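PDB 5GKD: AlyGC from Glaciecola chathamensis, which probably cleaves alginate by beta-elimination, as a calcium-containing polysaccharide lyase of family 6. Local coordinates for residues G77-D82 with S425-V430; H163-H168 with L200-Y205; N274-G279 with N313-N318. One frame throughout, in Å; residues are numbered along the deposited sequence.

Contact 1. Residues G77-D82 with S425-V430; sequences GLVFKD and SWYPKV
V79 meets W426 and Y427 where an irregular loop, residues 425-430, passes over the strand that includes V79 without pairing with it: the closest CA atoms, V79 to Y427, stay 9.1 Å apart, and no hydrogen bond runs directly between the two segments. Side chains therefore carry the contact, and V79 sends one methyl to each aromatic ring. CG2 approaches W426 at the rim of the indole, near the ring plane, with 3.6 Å from V79 CG2 to W426 CZ3. CG1 lies anti to the backbone N (chi1 179°), which turns it to the other ring and brings V79 CG1 to 3.9 Å from Y427 CE1. An alanine at this position would lack both methyls and is likely to leave a gap beside W426 and Y427, which would lose the apolar partner they share. The indole continues along the strand: W426 CH2 lies 4.1 Å from the carbonyl oxygen of L78, again at the ring edge, and W426 CZ2 lies 4.2 Å from G77 CA. The polar ends of the rings are fixed by the next strand of the fold, 105-112, where Q108 OE1 bonds W426 NE1 and D112 OD2 bonds Y427 OH; V110 touches both rings. One water adds an indirect link, at 3.0 Å from Y427 OH, to which it donates, and weakly at 3.4 Å from K81 NZ. Chemically, the loop is laid on the strands by contacts of two kinds: dispersion forces against the V79 methyls, and hydrogen bonds at the indole N-H and the phenol hydroxyl that fix how the rings are turned. The absence of direct polar bonds between the segments implies that their fit depends on shape, with orientation supplied by the neighbouring strand.

Contact 2. Residues H163-H168 with L200-Y205; sequences HHRIDH and LVENNY
R165 and E202 join through a salt bridge beside two strands, 165-167 and 200-202, that run nearly parallel. The arginine chain is extended from CG to NE, and it brings NE and NH2 each to 2.9 Å from E202 OE1. Both bonds are weak and bent, although the oxygen sits at the guanidinium edge near its plane; the carboxylate itself is turned 75° from that plane. D167 OD2 lies over one face of the same guanidinium, toward its rim, while D167 OD1 pairs with R165 NE by charge alone, well out of the guanidinium plane, and forms a salt bridge with R134. CG of D167 stands between its backbone N and carbonyl carbon (chi1 67°), a placement from which OD2 offers its anti lone pair to H168 ND1 at 2.6 Å, in the imidazole plane. The two strands belong to successive coils of the right-handed parallel beta-helix of the pectate-lyase-like clan. Past the strand ends, N203 CB packs over the face of the H168 ring, 4.0 Å from its centroid. N204 turns its amide back so that ND2 donates to I166 O at 3.0 Å, from above the carbonyl plane, while E202 N reaches that oxygen from the opposite face; N204 ND2 also bonds N228 OD1 in the following turn.

Contact 3. Residues N274-G279 with N313-N318; sequences NNYLEG and NNTLVN
N314 OD1 is gripped twice by N275: the backbone N of N275 donates to it at 2.8 Å, and N275 ND2 does so at 3.1 Å. The two asparagine side chains lie side by side, pointing the same way, with amide planes only 6° apart. Each has CG anti to its carbonyl carbon (chi1 -58° for N275, -55° for N314), and this shared conformation keeps the amides in step from one turn to the next. From there the strands through L277 and L316 run parallel, their axes 4.8 Å apart at closest, joined by L277 N to T315 O and V317 N to L277 O, the latter nearly straight. On one face T315 CG2 rests 3.8 Å from Y276 CD2; on the other, L277 CD2 and L316 CD2 meet loosely at 4.4 Å. Farther out, Y276 OH donates to E278 OE1 at 2.8 Å, from above the carboxylate plane, and E278 OE2 forms a salt bridge with R392. The amide of N275 is itself positioned by the preceding turn, through N250 N at OD1 and V247 O at ND2, while N314 ND2 bonds I272 O and N344 OD1 receives the backbone N of N314. Asparagines stacked at equivalent bends of consecutive coils form an asparagine stack of the kind known from parallel beta-helices such as the pectate lyases.

How the contacts relate
All three contacts involve the N-terminal beta-helix, but they join it differently: contacts 2 and 3 link adjacent coils, whereas contact 1 lays a distant loop against the coils. Contacts 2 and 3 both lie within the chain span closed by contact 1, in series, with centres 21 Å apart and nearest atoms about 9 Å apart. Contact 1 is centred 20 Å from contact 2, their nearest atoms about 7 Å apart, and 33 Å from contact 3. None includes the calcium ligands N180, E183, E212 and E214, or R240, R264 and Y303, which with E214 line the carbonate pocket. N180 and E183 lie in the chain closed by contact 2, Y303 in that closed by contact 3, and the others between the two.

Contact 1. Residues G77-D82 with S425-V430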
loop_
_atom_site.group_PDB
_atom_site.type_symbol
_atom_site.label_atom_id
_atom_site.label_comp_id
_atom_site.label_asym_id
_atom_site.label_seq_id
_atom_site.Cartn_x
_atom_site.Cartn_y
_atom_site.Cartn_z
ATOM N N GLY A 77 12.139 -26.183 25.439
ATOM C CA GLY A 77 11.414 -27.175 24.664
ATOM C C GLY A 77 10.144 -26.685 24.014
ATOM O O GLY A 77 9.143 -27.410 24.011
ATOM N N LEU A 78 10.156 -25.471 23.468
ATOM C CA LEU A 78 9.014 -24.900 22.766
ATOM C C LEU A 78 9.418 -24.525 21.346
ATOM O O LEU A 78 10.586 -24.223 21.072
ATOM C CB LEU A 78 8.480 -23.645 23.489
ATOM C CG LEU A 78 8.229 -23.745 25.000
ATOM C CD1 LEU A 78 7.811 -22.400 25.576
ATOM C CD2 LEU A 78 7.185 -24.827 25.277
ATOM N N VAL A 79 8.439 -24.526 20.454
ATOM C CA VAL A 79 8.607 -24.099 19.071
ATOM C C VAL A 79 7.573 -23.016 18.786
ATOM O O VAL A 79 6.365 -23.274 18.878
ATOM C CB VAL A 79 8.441 -25.259 18.080
ATOM C CG1 VAL A 79 8.601 -24.752 16.639
ATOM C CG2 VAL A 79 9.441 -26.378 18.370
ATOM N N PHE A 80 8.038 -21.810 18.446
ATOM C CA PHE A 80 7.169 -20.777 17.895
ATOM C C PHE A 80 7.240 -20.853 16.373
ATOM O O PHE A 80 8.326 -20.781 15.792
ATOM C CB PHE A 80 7.550 -19.372 18.365
ATOM C CG PHE A 80 7.454 -19.160 19.849
ATOM C CD1 PHE A 80 8.435 -19.661 20.705
ATOM C CD2 PHE A 80 6.419 -18.431 20.387
ATOM C CE1 PHE A 80 8.348 -19.477 22.077
ATOM C CE2 PHE A 80 6.330 -18.230 21.756
ATOM C CZ PHE A 80 7.295 -18.749 22.598
ATOM N N LYS A 81 6.082 -21.001 15.738
ATOM C CA LYS A 81 5.965 -21.068 14.287
ATOM C C LYS A 81 4.525 -20.743 13.933
ATOM O O LYS A 81 3.657 -20.695 14.805
ATOM C CB LYS A 81 6.360 -22.451 13.753
ATOM C CG LYS A 81 5.320 -23.528 14.046
ATOM C CD LYS A 81 5.677 -24.849 13.379
ATOM C CE LYS A 81 4.485 -25.788 13.401
ATOM N NZ LYS A 81 4.783 -27.126 12.807
ATOM N N ASP A 82 4.278 -20.542 12.638
ATOM C CA ASP A 82 2.934 -20.274 12.103
ATOM C C ASP A 82 2.242 -19.154 12.869
ATOM O O ASP A 82 1.101 -19.289 13.304
ATOM C CB ASP A 82 2.065 -21.532 12.114
ATOM C CG ASP A 82 2.649 -22.662 11.287
ATOM O OD1 ASP A 82 3.371 -22.397 10.308
ATOM O OD2 ASP A 82 2.373 -23.826 11.616
ATOM N N SER A 425 19.080 -30.682 18.980
ATOM C CA SER A 425 19.197 -31.883 18.163
ATOM C C SER A 425 17.873 -32.298 17.532
ATOM O O SER A 425 17.874 -33.060 16.567
ATOM C CB SER A 425 19.743 -33.030 19.011
ATOM O OG SER A 425 18.813 -33.392 20.018
ATOM N N TRP A 426 16.753 -31.799 18.047
ATOM C CA TRP A 426 15.430 -32.289 17.697
ATOM C C TRP A 426 14.706 -31.389 16.708
ATOM O O TRP A 426 13.518 -31.603 16.442
ATOM C CB TRP A 426 14.603 -32.483 18.973
ATOM C CG TRP A 426 14.634 -31.317 19.948
ATOM C CD1 TRP A 426 15.394 -31.212 21.073
ATOM C CD2 TRP A 426 13.847 -30.114 19.881
ATOM N NE1 TRP A 426 15.129 -30.019 21.706
ATOM C CE2 TRP A 426 14.189 -29.329 20.986
ATOM C CE3 TRP A 426 12.881 -29.635 18.988
ATOM C CZ2 TRP A 426 13.611 -28.088 21.226
ATOM C CZ3 TRP A 426 12.300 -28.398 19.229
ATOM C CH2 TRP A 426 12.660 -27.644 20.339
ATOM N N TYR A 427 15.387 -30.385 16.152
ATOM C CA TYR A 427 14.775 -29.531 15.143
ATOM C C TYR A 427 15.789 -29.325 14.022
ATOM O O TYR A 427 16.917 -28.891 14.292
ATOM C CB TYR A 427 14.347 -28.192 15.729
ATOM C CG TYR A 427 13.258 -27.494 14.953
ATOM C CD1 TYR A 427 11.918 -27.763 15.209
ATOM C CD2 TYR A 427 13.563 -26.555 13.983
ATOM C CE1 TYR A 427 10.926 -27.121 14.515
ATOM C CE2 TYR A 427 12.559 -25.910 13.279
ATOM C CZ TYR A 427 11.244 -26.197 13.559
ATOM O OH TYR A 427 10.225 -25.572 12.878
ATOM N N PRO A 428 15.423 -29.610 12.771
ATOM C CA PRO A 428 16.415 -29.623 11.689
ATOM C C PRO A 428 16.858 -28.232 11.274
ATOM O O PRO A 428 16.103 -27.266 11.345
ATOM C CB PRO A 428 15.673 -30.322 10.543
ATOM C CG PRO A 428 14.230 -29.974 10.804
ATOM C CD PRO A 428 14.095 -30.044 12.309
ATOM N N LYS A 429 18.113 -28.147 10.837
ATOM C CA LYS A 429 18.656 -26.956 10.194
ATOM C C LYS A 429 18.535 -27.142 8.686
ATOM O O LYS A 429 19.095 -28.084 8.128
ATOM C CB LYS A 429 20.110 -26.731 10.611
ATOM C CG LYS A 429 20.299 -26.610 12.127
ATOM C CD LYS A 429 21.739 -26.336 12.508
ATOM C CE LYS A 429 21.882 -26.104 14.012
ATOM N NZ LYS A 429 21.591 -27.315 14.816
ATOM N N VAL A 430 17.815 -26.245 8.026
ATOM C CA VAL A 430 17.220 -26.528 6.730
ATOM C C VAL A 430 17.581 -25.411 5.752
ATOM O O VAL A 430 18.096 -24.362 6.137
ATOM C CB VAL A 430 15.690 -26.725 6.873
ATOM C CG1 VAL A 430 14.914 -25.400 6.902
ATOM C CG2 VAL A 430 15.172 -27.709 5.844
HETATM O O HOH W 1 8.032 -27.236 11.655
#

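Contact 2. Residues H163-H168 with L200-Y205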
loop_
_atom_site.group_PDB
_atom_site.type_symbol
_atom_site.label_atom_id
_atom_site.label_comp_id
_atom_site.label_asym_id
_atom_site.label_seq_id
_atom_site.Cartn_x
_atom_site.Cartn_y
_atom_site.Cartn_z
ATOM N N HIS A 163 25.867 -9.098 32.987
ATOM C CA HIS A 163 26.584 -10.367 32.844
ATOM C C HIS A 163 25.727 -11.434 32.176
ATOM O O HIS A 163 25.891 -12.626 32.443
ATOM C CB HIS A 163 27.111 -10.874 34.199
ATOM C CG HIS A 163 28.110 -9.958 34.817
ATOM N ND1 HIS A 163 29.439 -9.955 34.457
ATOM C CD2 HIS A 163 27.964 -8.965 35.723
ATOM C CE1 HIS A 163 30.075 -9.022 35.141
ATOM N NE2 HIS A 163 29.202 -8.408 35.915
ATOM N N HIS A 164 24.811 -11.018 31.302
ATOM C CA HIS A 164 24.015 -11.976 30.549
ATOM C C HIS A 164 24.930 -12.871 29.728
ATOM O O HIS A 164 25.996 -12.451 29.277
ATOM C CB HIS A 164 23.028 -11.261 29.614
ATOM C CG HIS A 164 21.914 -10.543 30.315
ATOM N ND1 HIS A 164 21.291 -11.038 31.436
ATOM C CD2 HIS A 164 21.303 -9.366 30.036
ATOM C CE1 HIS A 164 20.340 -10.202 31.817
ATOM N NE2 HIS A 164 20.340 -9.170 30.994
ATOM N N ARG A 165 24.513 -14.115 29.540
ATOM C CA ARG A 165 25.270 -15.091 28.769
ATOM C C ARG A 165 24.437 -15.576 27.582
ATOM O O ARG A 165 23.324 -16.087 27.762
ATOM C CB ARG A 165 25.694 -16.260 29.652
ATOM C CG ARG A 165 26.505 -17.292 28.900
ATOM C CD ARG A 165 26.967 -18.466 29.770
ATOM N NE ARG A 165 27.699 -19.418 28.944
ATOM C CZ ARG A 165 27.911 -20.691 29.252
ATOM N NH1 ARG A 165 27.449 -21.199 30.389
ATOM N NH2 ARG A 165 28.583 -21.452 28.406
ATOM N N ILE A 166 24.976 -15.414 26.375
ATOM C CA ILE A 166 24.300 -15.790 25.137
ATOM C C ILE A 166 25.208 -16.769 24.406
ATOM O O ILE A 166 26.223 -16.366 23.829
ATOM C CB ILE A 166 23.976 -14.563 24.276
ATOM C CG1 ILE A 166 23.117 -13.578 25.081
ATOM C CG2 ILE A 166 23.339 -14.989 22.945
ATOM C CD1 ILE A 166 23.016 -12.186 24.491
ATOM N N ASP A 167 24.867 -18.057 24.442
ATOM C CA ASP A 167 25.848 -19.054 24.048
ATOM C C ASP A 167 25.191 -20.224 23.342
ATOM O O ASP A 167 24.040 -20.563 23.610
ATOM C CB ASP A 167 26.649 -19.565 25.256
ATOM C CG ASP A 167 25.801 -20.354 26.233
ATOM O OD1 ASP A 167 25.159 -19.728 27.083
ATOM O OD2 ASP A 167 25.775 -21.600 26.156
ATOM N N HIS A 168 25.953 -20.837 22.434
ATOM C CA HIS A 168 25.560 -22.075 21.762
ATOM C C HIS A 168 24.237 -21.953 21.024
ATOM O O HIS A 168 23.512 -22.934 20.887
ATOM C CB HIS A 168 25.487 -23.236 22.757
ATOM C CG HIS A 168 26.802 -23.589 23.365
ATOM N ND1 HIS A 168 27.219 -23.088 24.579
ATOM C CD2 HIS A 168 27.806 -24.376 22.915
ATOM C CE1 HIS A 168 28.417 -23.567 24.857
ATOM N NE2 HIS A 168 28.795 -24.346 23.861
ATOM N N LEU A 200 28.159 -11.466 27.758
ATOM C CA LEU A 200 29.006 -12.519 27.212
ATOM C C LEU A 200 28.292 -13.186 26.039
ATOM O O LEU A 200 27.229 -13.786 26.219
ATOM C CB LEU A 200 29.330 -13.546 28.298
ATOM C CG LEU A 200 30.127 -14.794 27.936
ATOM C CD1 LEU A 200 31.353 -14.311 27.215
ATOM C CD2 LEU A 200 30.563 -15.598 29.163
ATOM N N VAL A 201 28.880 -13.095 24.850
ATOM C CA VAL A 201 28.327 -13.669 23.632
ATOM C C VAL A 201 29.352 -14.647 23.084
ATOM O O VAL A 201 30.328 -14.228 22.457
ATOM C CB VAL A 201 27.990 -12.606 22.582
ATOM C CG1 VAL A 201 27.372 -13.268 21.336
ATOM C CG2 VAL A 201 27.082 -11.538 23.156
ATOM N N GLU A 202 29.114 -15.942 23.266
ATOM C CA GLU A 202 30.132 -16.951 23.006
ATOM C C GLU A 202 29.561 -18.210 22.369
ATOM O O GLU A 202 28.457 -18.648 22.686
ATOM C CB GLU A 202 30.858 -17.327 24.296
ATOM C CG GLU A 202 29.943 -17.851 25.364
ATOM C CD GLU A 202 30.697 -18.445 26.503
ATOM O OE1 GLU A 202 30.083 -19.181 27.301
ATOM O OE2 GLU A 202 31.914 -18.172 26.596
ATOM N N ASN A 203 30.354 -18.809 21.490
ATOM C CA ASN A 203 30.057 -20.127 20.923
ATOM C C ASN A 203 28.708 -20.179 20.216
ATOM O O ASN A 203 28.044 -21.215 20.208
ATOM C CB ASN A 203 30.145 -21.217 21.993
ATOM C CG ASN A 203 31.584 -21.541 22.360
ATOM O OD1 ASN A 203 32.011 -21.346 23.493
ATOM N ND2 ASN A 203 32.349 -21.998 21.383
ATOM N N ASN A 204 28.298 -19.085 19.594
ATOM C CA ASN A 204 27.132 -19.099 18.728
ATOM C C ASN A 204 27.562 -19.291 17.279
ATOM O O ASN A 204 28.692 -18.995 16.896
ATOM C CB ASN A 204 26.329 -17.808 18.861
ATOM C CG ASN A 204 25.990 -17.498 20.282
ATOM O OD1 ASN A 204 25.032 -18.048 20.834
ATOM N ND2 ASN A 204 26.778 -16.631 20.901
ATOM N N TYR A 205 26.632 -19.783 16.480
ATOM C CA TYR A 205 26.839 -20.022 15.061
ATOM C C TYR A 205 25.880 -19.117 14.305
ATOM O O TYR A 205 24.656 -19.229 14.467
ATOM C CB TYR A 205 26.602 -21.495 14.730
ATOM C CG TYR A 205 27.202 -21.932 13.431
ATOM C CD1 TYR A 205 26.533 -21.726 12.247
ATOM C CD2 TYR A 205 28.458 -22.541 13.382
ATOM C CE1 TYR A 205 27.060 -22.115 11.061
ATOM C CE2 TYR A 205 28.999 -22.944 12.192
ATOM C CZ TYR A 205 28.296 -22.720 11.029
ATOM O OH TYR A 205 28.800 -23.079 9.807
#

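Contact 3. Residues N274-G279 with N313-N318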
loop_
_atom_site.group_PDB
_atom_site.type_symbol
_atom_site.label_atom_id
_atom_site.label_comp_id
_atom_site.label_asym_id
_atom_site.label_seq_id
_atom_site.Cartn_x
_atom_site.Cartn_y
_atom_site.Cartn_z
ATOM N N ASN A 274 43.093 -12.436 18.153
ATOM C CA ASN A 274 42.966 -13.872 17.924
ATOM C C ASN A 274 41.711 -14.238 17.123
ATOM O O ASN A 274 41.115 -15.287 17.342
ATOM C CB ASN A 274 42.995 -14.638 19.250
ATOM C CG ASN A 274 43.495 -16.044 19.076
ATOM O OD1 ASN A 274 44.427 -16.266 18.324
ATOM N ND2 ASN A 274 42.853 -17.011 19.734
ATOM N N ASN A 275 41.304 -13.397 16.180
ATOM C CA ASN A 275 40.196 -13.706 15.289
ATOM C C ASN A 275 40.692 -14.198 13.930
ATOM O O ASN A 275 41.693 -13.713 13.398
ATOM C CB ASN A 275 39.297 -12.481 15.084
ATOM C CG ASN A 275 38.741 -11.949 16.381
ATOM O OD1 ASN A 275 37.824 -12.535 16.973
ATOM N ND2 ASN A 275 39.288 -10.833 16.834
ATOM N N TYR A 276 39.941 -15.128 13.345
ATOM C CA TYR A 276 40.281 -15.752 12.075
ATOM C C TYR A 276 39.253 -15.368 11.021
ATOM O O TYR A 276 38.052 -15.580 11.222
ATOM C CB TYR A 276 40.348 -17.275 12.234
ATOM C CG TYR A 276 40.680 -18.026 10.970
ATOM C CD1 TYR A 276 39.689 -18.361 10.047
ATOM C CD2 TYR A 276 41.982 -18.404 10.700
ATOM C CE1 TYR A 276 39.997 -19.056 8.906
ATOM C CE2 TYR A 276 42.301 -19.092 9.566
ATOM C CZ TYR A 276 41.311 -19.416 8.672
ATOM O OH TYR A 276 41.645 -20.115 7.557
ATOM N N LEU A 277 39.731 -14.842 9.891
ATOM C CA LEU A 277 38.901 -14.252 8.842
ATOM C C LEU A 277 39.348 -14.790 7.485
ATOM O O LEU A 277 40.513 -14.634 7.104
ATOM C CB LEU A 277 38.993 -12.716 8.864
ATOM C CG LEU A 277 38.540 -11.951 10.117
ATOM C CD1 LEU A 277 39.576 -11.945 11.212
ATOM C CD2 LEU A 277 38.155 -10.517 9.782
ATOM N N GLU A 278 38.427 -15.413 6.755
ATOM C CA GLU A 278 38.757 -16.083 5.508
ATOM C C GLU A 278 37.677 -15.840 4.470
ATOM O O GLU A 278 36.490 -15.981 4.754
ATOM C CB GLU A 278 38.926 -17.603 5.700
ATOM C CG GLU A 278 39.280 -18.337 4.426
ATOM C CD GLU A 278 39.457 -19.834 4.628
ATOM O OE1 GLU A 278 39.505 -20.290 5.790
ATOM O OE2 GLU A 278 39.546 -20.561 3.619
ATOM N N GLY A 279 38.113 -15.515 3.258
ATOM C CA GLY A 279 37.253 -15.473 2.086
ATOM C C GLY A 279 36.174 -14.421 2.162
ATOM O O GLY A 279 35.044 -14.666 1.718
ATOM N N ASN A 313 47.230 -10.432 16.573
ATOM C CA ASN A 313 47.132 -11.883 16.380
ATOM C C ASN A 313 45.868 -12.311 15.642
ATOM O O ASN A 313 45.324 -13.384 15.890
ATOM C CB ASN A 313 47.252 -12.607 17.715
ATOM C CG ASN A 313 48.655 -12.519 18.269
ATOM O OD1 ASN A 313 48.938 -11.707 19.135
ATOM N ND2 ASN A 313 49.548 -13.340 17.736
ATOM N N ASN A 314 45.411 -11.503 14.701
ATOM C CA ASN A 314 44.368 -11.939 13.797
ATOM C C ASN A 314 44.963 -12.511 12.514
ATOM O O ASN A 314 46.029 -12.099 12.049
ATOM C CB ASN A 314 43.428 -10.772 13.497
ATOM C CG ASN A 314 42.864 -10.176 14.760
ATOM O OD1 ASN A 314 42.041 -10.800 15.439
ATOM N ND2 ASN A 314 43.348 -9.001 15.127
ATOM N N THR A 315 44.264 -13.477 11.947
ATOM C CA THR A 315 44.651 -14.085 10.684
ATOM C C THR A 315 43.648 -13.673 9.624
ATOM O O THR A 315 42.440 -13.802 9.828
ATOM C CB THR A 315 44.705 -15.605 10.793
ATOM O OG1 THR A 315 45.799 -15.973 11.633
ATOM C CG2 THR A 315 44.861 -16.224 9.404
ATOM N N LEU A 316 44.138 -13.168 8.502
ATOM C CA LEU A 316 43.269 -12.703 7.431
ATOM C C LEU A 316 43.720 -13.367 6.140
ATOM O O LEU A 316 44.764 -13.005 5.585
ATOM C CB LEU A 316 43.294 -11.177 7.323
ATOM C CG LEU A 316 42.753 -10.430 8.551
ATOM C CD1 LEU A 316 43.838 -10.083 9.530
ATOM C CD2 LEU A 316 41.982 -9.156 8.155
ATOM N N VAL A 317 42.937 -14.334 5.666
ATOM C CA VAL A 317 43.246 -15.084 4.455
ATOM C C VAL A 317 42.255 -14.689 3.375
ATOM O O VAL A 317 41.038 -14.826 3.564
ATOM C CB VAL A 317 43.191 -16.598 4.698
ATOM C CG1 VAL A 317 43.564 -17.342 3.435
ATOM C CG2 VAL A 317 44.084 -16.986 5.821
ATOM N N ASN A 318 42.776 -14.238 2.232
ATOM C CA ASN A 318 41.960 -13.808 1.093
ATOM C C ASN A 318 40.825 -12.886 1.541
ATOM O O ASN A 318 39.666 -13.047 1.155
ATOM C CB ASN A 318 41.424 -15.010 0.315
ATOM C CG ASN A 318 42.542 -15.830 -0.320
ATOM O OD1 ASN A 318 43.639 -15.329 -0.526
ATOM N ND2 ASN A 318 42.269 -17.088 -0.624
#